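Local coordinates for LipS lipolytic enzyme (Unidentified, PDB 4FBL), which probably hydrolyses ester bonds of lipids as a thermostable lipase of the alpha/beta hydrolase fold, at residues Y46-S57 and W114-T125. Residues are numbered along the deposited sequence; the frame is centred on the assembly and turned at random.
Sequences YSVGSRIGVLVS and WLEERCDVLFMT
Arg51 O takes two N-H groups where the strands start to pair: Asp120 N at 2.8 Å, in the carbonyl plane on a lone pair, and, more weakly, Val121 N. From there strands 52-57 and 121-125 run parallel, Gly53 and Leu55 each giving and accepting a backbone bond, until Ser57 N reaches Thr125 O. Ile52 CG2 meets the edge of the Phe123 ring at CE1 (3.7 Å), while on the other side of the sheet Leu55 CB rests on Leu115 CD1 (3.6 Å). Gly53 lets Cys119 SG come to 3.8 Å from its CA; a CB there would clash with the sulfur. The Trp114 indole, its CG anti to the backbone N (chi1 180°), stands between Tyr46 and Arg118. Tyr46 sets an edge over one face, CD1 3.8 Å from Trp114 CZ2, in a T-shaped pair with planes at 60°; Arg118 NH1 lies over the opposite face and bonds Trp114 O. Without the indole, as with an alanine here, the Tyr46 edge would probably lose the face it meets and the Arg118 guanidinium one flat neighbour. In the parallel core of this alpha/beta hydrolase sheet, strand 52-57 lies between strands 80-83 and 121-127, the latter leading into the probable nucleophile elbow (GxSxG); helices 101-118 and 68-76 cover opposite faces.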
# COMPACT_ATOMS: atom_id res chain seq x y z
N TYR C 46 -4.41 26.10 -14.85
CA TYR C 46 -5.65 26.47 -14.20
C TYR C 46 -6.36 27.33 -15.27
O TYR C 46 -5.72 28.16 -15.95
CB TYR C 46 -5.40 27.26 -12.89
CG TYR C 46 -4.87 26.36 -11.82
CD1 TYR C 46 -5.75 25.52 -11.08
CD2 TYR C 46 -3.50 26.28 -11.57
CE1 TYR C 46 -5.27 24.62 -10.13
CE2 TYR C 46 -3.00 25.37 -10.60
CZ TYR C 46 -3.88 24.54 -9.90
OH TYR C 46 -3.38 23.69 -8.94
N SER C 47 -7.64 27.05 -15.52
CA SER C 47 -8.36 27.82 -16.56
C SER C 47 -9.78 27.92 -16.05
O SER C 47 -10.35 26.91 -15.65
CB SER C 47 -8.28 27.10 -17.89
OG SER C 47 -9.19 27.70 -18.80
N VAL C 48 -10.32 29.14 -15.94
CA VAL C 48 -11.68 29.24 -15.39
C VAL C 48 -12.67 29.35 -16.56
O VAL C 48 -12.41 30.09 -17.49
CB VAL C 48 -11.80 30.46 -14.53
CG1 VAL C 48 -13.27 30.59 -13.90
CG2 VAL C 48 -10.64 30.48 -13.51
N GLY C 49 -13.78 28.61 -16.53
CA GLY C 49 -14.70 28.55 -17.69
C GLY C 49 -16.12 28.40 -17.14
O GLY C 49 -16.49 29.11 -16.23
N SER C 50 -16.85 27.37 -17.58
CA SER C 50 -18.20 27.10 -17.04
C SER C 50 -18.30 26.46 -15.69
O SER C 50 -17.30 26.16 -15.01
CB SER C 50 -19.04 26.26 -17.98
OG SER C 50 -18.44 24.99 -18.26
N ARG C 51 -19.55 26.27 -15.33
CA ARG C 51 -19.99 25.63 -14.15
C ARG C 51 -19.64 24.12 -14.13
O ARG C 51 -19.83 23.47 -13.15
CB ARG C 51 -21.47 25.83 -14.03
CG ARG C 51 -22.31 25.41 -15.25
CD ARG C 51 -23.70 26.03 -15.22
NE ARG C 51 -24.68 25.41 -16.11
CZ ARG C 51 -25.14 25.95 -17.22
NH1 ARG C 51 -24.71 27.12 -17.59
NH2 ARG C 51 -26.01 25.31 -17.97
N ILE C 52 -19.13 23.59 -15.22
CA ILE C 52 -18.67 22.16 -15.19
C ILE C 52 -17.13 22.15 -15.16
O ILE C 52 -16.51 22.81 -15.98
CB ILE C 52 -19.20 21.42 -16.37
CG1 ILE C 52 -20.76 21.35 -16.29
CG2 ILE C 52 -18.65 19.89 -16.37
CD1 ILE C 52 -21.37 20.92 -17.66
N GLY C 53 -16.53 21.44 -14.20
CA GLY C 53 -15.04 21.50 -14.08
C GLY C 53 -14.34 20.12 -14.14
O GLY C 53 -14.97 19.10 -13.86
N VAL C 54 -13.08 20.10 -14.54
CA VAL C 54 -12.32 18.83 -14.71
C VAL C 54 -11.02 18.98 -13.93
O VAL C 54 -10.26 19.95 -14.17
CB VAL C 54 -11.95 18.52 -16.20
CG1 VAL C 54 -11.39 17.07 -16.36
CG2 VAL C 54 -13.17 18.73 -17.13
N LEU C 55 -10.73 17.97 -13.08
CA LEU C 55 -9.49 17.93 -12.32
C LEU C 55 -8.63 16.96 -13.11
O LEU C 55 -9.09 15.86 -13.42
CB LEU C 55 -9.81 17.37 -10.92
CG LEU C 55 -8.80 17.76 -9.81
CD1 LEU C 55 -9.35 17.31 -8.44
CD2 LEU C 55 -7.43 17.10 -10.00
N VAL C 56 -7.40 17.38 -13.48
CA VAL C 56 -6.51 16.58 -14.30
C VAL C 56 -5.23 16.28 -13.58
O VAL C 56 -4.50 17.22 -13.26
CB VAL C 56 -6.16 17.29 -15.65
CG1 VAL C 56 -5.37 16.32 -16.54
CG2 VAL C 56 -7.46 17.78 -16.35
N SER C 57 -4.92 14.99 -13.33
CA SER C 57 -3.77 14.71 -12.47
C SER C 57 -2.64 13.98 -13.22
O SER C 57 -2.88 12.93 -13.81
CB SER C 57 -4.21 13.77 -11.30
OG SER C 57 -3.04 13.55 -10.50
N TRP C 114 -10.70 24.05 -5.15
CA TRP C 114 -10.58 25.18 -6.08
C TRP C 114 -11.69 25.07 -7.15
O TRP C 114 -12.33 26.10 -7.50
CB TRP C 114 -9.18 25.18 -6.71
CG TRP C 114 -8.90 26.27 -7.70
CD1 TRP C 114 -8.30 27.47 -7.44
CD2 TRP C 114 -9.17 26.26 -9.13
NE1 TRP C 114 -8.18 28.21 -8.62
CE2 TRP C 114 -8.72 27.50 -9.66
CE3 TRP C 114 -9.79 25.32 -10.02
CZ2 TRP C 114 -8.80 27.82 -11.05
CZ3 TRP C 114 -9.92 25.64 -11.40
CH2 TRP C 114 -9.43 26.89 -11.91
N LEU C 115 -11.93 23.84 -7.62
CA LEU C 115 -12.97 23.58 -8.61
C LEU C 115 -14.34 23.80 -8.01
O LEU C 115 -15.16 24.34 -8.67
CB LEU C 115 -12.89 22.15 -9.17
CG LEU C 115 -11.75 21.83 -10.06
CD1 LEU C 115 -11.68 20.34 -10.36
CD2 LEU C 115 -11.74 22.58 -11.38
N GLU C 116 -14.57 23.41 -6.78
CA GLU C 116 -15.88 23.56 -6.16
C GLU C 116 -16.24 25.04 -5.91
O GLU C 116 -17.38 25.39 -5.98
CB GLU C 116 -15.97 22.79 -4.86
CG GLU C 116 -16.33 21.39 -5.06
CD GLU C 116 -15.72 20.52 -3.98
OE1 GLU C 116 -15.70 19.30 -4.16
OE2 GLU C 116 -15.23 21.04 -2.96
N GLU C 117 -15.27 25.88 -5.58
CA GLU C 117 -15.49 27.32 -5.63
C GLU C 117 -16.07 27.86 -6.96
O GLU C 117 -16.88 28.75 -6.95
CB GLU C 117 -14.17 28.05 -5.27
CG GLU C 117 -13.86 27.98 -3.74
CD GLU C 117 -12.41 28.45 -3.36
OE1 GLU C 117 -11.58 28.87 -4.18
OE2 GLU C 117 -12.07 28.41 -2.19
N ARG C 118 -15.62 27.34 -8.09
CA ARG C 118 -15.99 27.77 -9.39
C ARG C 118 -17.05 26.94 -10.21
O ARG C 118 -17.37 27.32 -11.33
CB ARG C 118 -14.70 27.87 -10.23
CG ARG C 118 -13.71 28.88 -9.56
CD ARG C 118 -12.30 28.72 -10.08
NE ARG C 118 -11.47 29.83 -9.69
CZ ARG C 118 -10.95 29.95 -8.46
NH1 ARG C 118 -11.17 29.01 -7.55
NH2 ARG C 118 -10.23 31.02 -8.13
N CYS C 119 -17.53 25.82 -9.67
CA CYS C 119 -18.22 24.78 -10.46
C CYS C 119 -19.25 24.08 -9.66
O CYS C 119 -19.12 23.87 -8.50
CB CYS C 119 -17.21 23.69 -10.92
SG CYS C 119 -16.02 24.40 -11.88
N ASP C 120 -20.29 23.62 -10.36
CA ASP C 120 -21.34 22.79 -9.78
C ASP C 120 -21.16 21.28 -9.99
O ASP C 120 -21.81 20.53 -9.37
CB ASP C 120 -22.70 23.14 -10.55
CG ASP C 120 -23.14 24.59 -10.29
OD1 ASP C 120 -22.84 25.08 -9.16
OD2 ASP C 120 -23.75 25.24 -11.20
N VAL C 121 -20.43 20.90 -11.01
CA VAL C 121 -20.27 19.49 -11.45
C VAL C 121 -18.76 19.27 -11.61
O VAL C 121 -18.11 20.13 -12.16
CB VAL C 121 -20.92 19.32 -12.87
CG1 VAL C 121 -20.99 17.88 -13.32
CG2 VAL C 121 -22.29 19.94 -12.84
N LEU C 122 -18.24 18.11 -11.14
CA LEU C 122 -16.82 17.85 -11.27
C LEU C 122 -16.58 16.56 -11.97
O LEU C 122 -17.29 15.62 -11.73
CB LEU C 122 -16.24 17.75 -9.86
CG LEU C 122 -15.81 19.06 -9.15
CD1 LEU C 122 -16.84 20.17 -8.86
CD2 LEU C 122 -14.92 18.72 -7.89
N PHE C 123 -15.53 16.50 -12.81
CA PHE C 123 -14.99 15.22 -13.30
C PHE C 123 -13.51 15.11 -12.91
O PHE C 123 -12.87 16.11 -12.67
CB PHE C 123 -15.10 15.09 -14.83
CG PHE C 123 -16.53 15.03 -15.34
CD1 PHE C 123 -17.32 16.20 -15.36
CD2 PHE C 123 -17.11 13.80 -15.74
CE1 PHE C 123 -18.61 16.21 -15.79
CE2 PHE C 123 -18.48 13.80 -16.18
CZ PHE C 123 -19.19 15.06 -16.21
N MET C 124 -12.94 13.90 -12.98
CA MET C 124 -11.52 13.80 -12.73
C MET C 124 -10.98 12.74 -13.66
O MET C 124 -11.63 11.75 -13.98
CB MET C 124 -11.25 13.50 -11.21
CG MET C 124 -9.67 13.34 -10.99
SD MET C 124 -9.40 13.25 -9.21
CE MET C 124 -7.60 12.99 -9.25
N THR C 125 -9.77 12.99 -14.12
CA THR C 125 -9.07 12.10 -14.98
C THR C 125 -7.63 12.13 -14.54
O THR C 125 -7.18 13.12 -13.95
CB THR C 125 -9.22 12.53 -16.51
OG1 THR C 125 -8.56 11.56 -17.39
CG2 THR C 125 -8.62 13.90 -16.76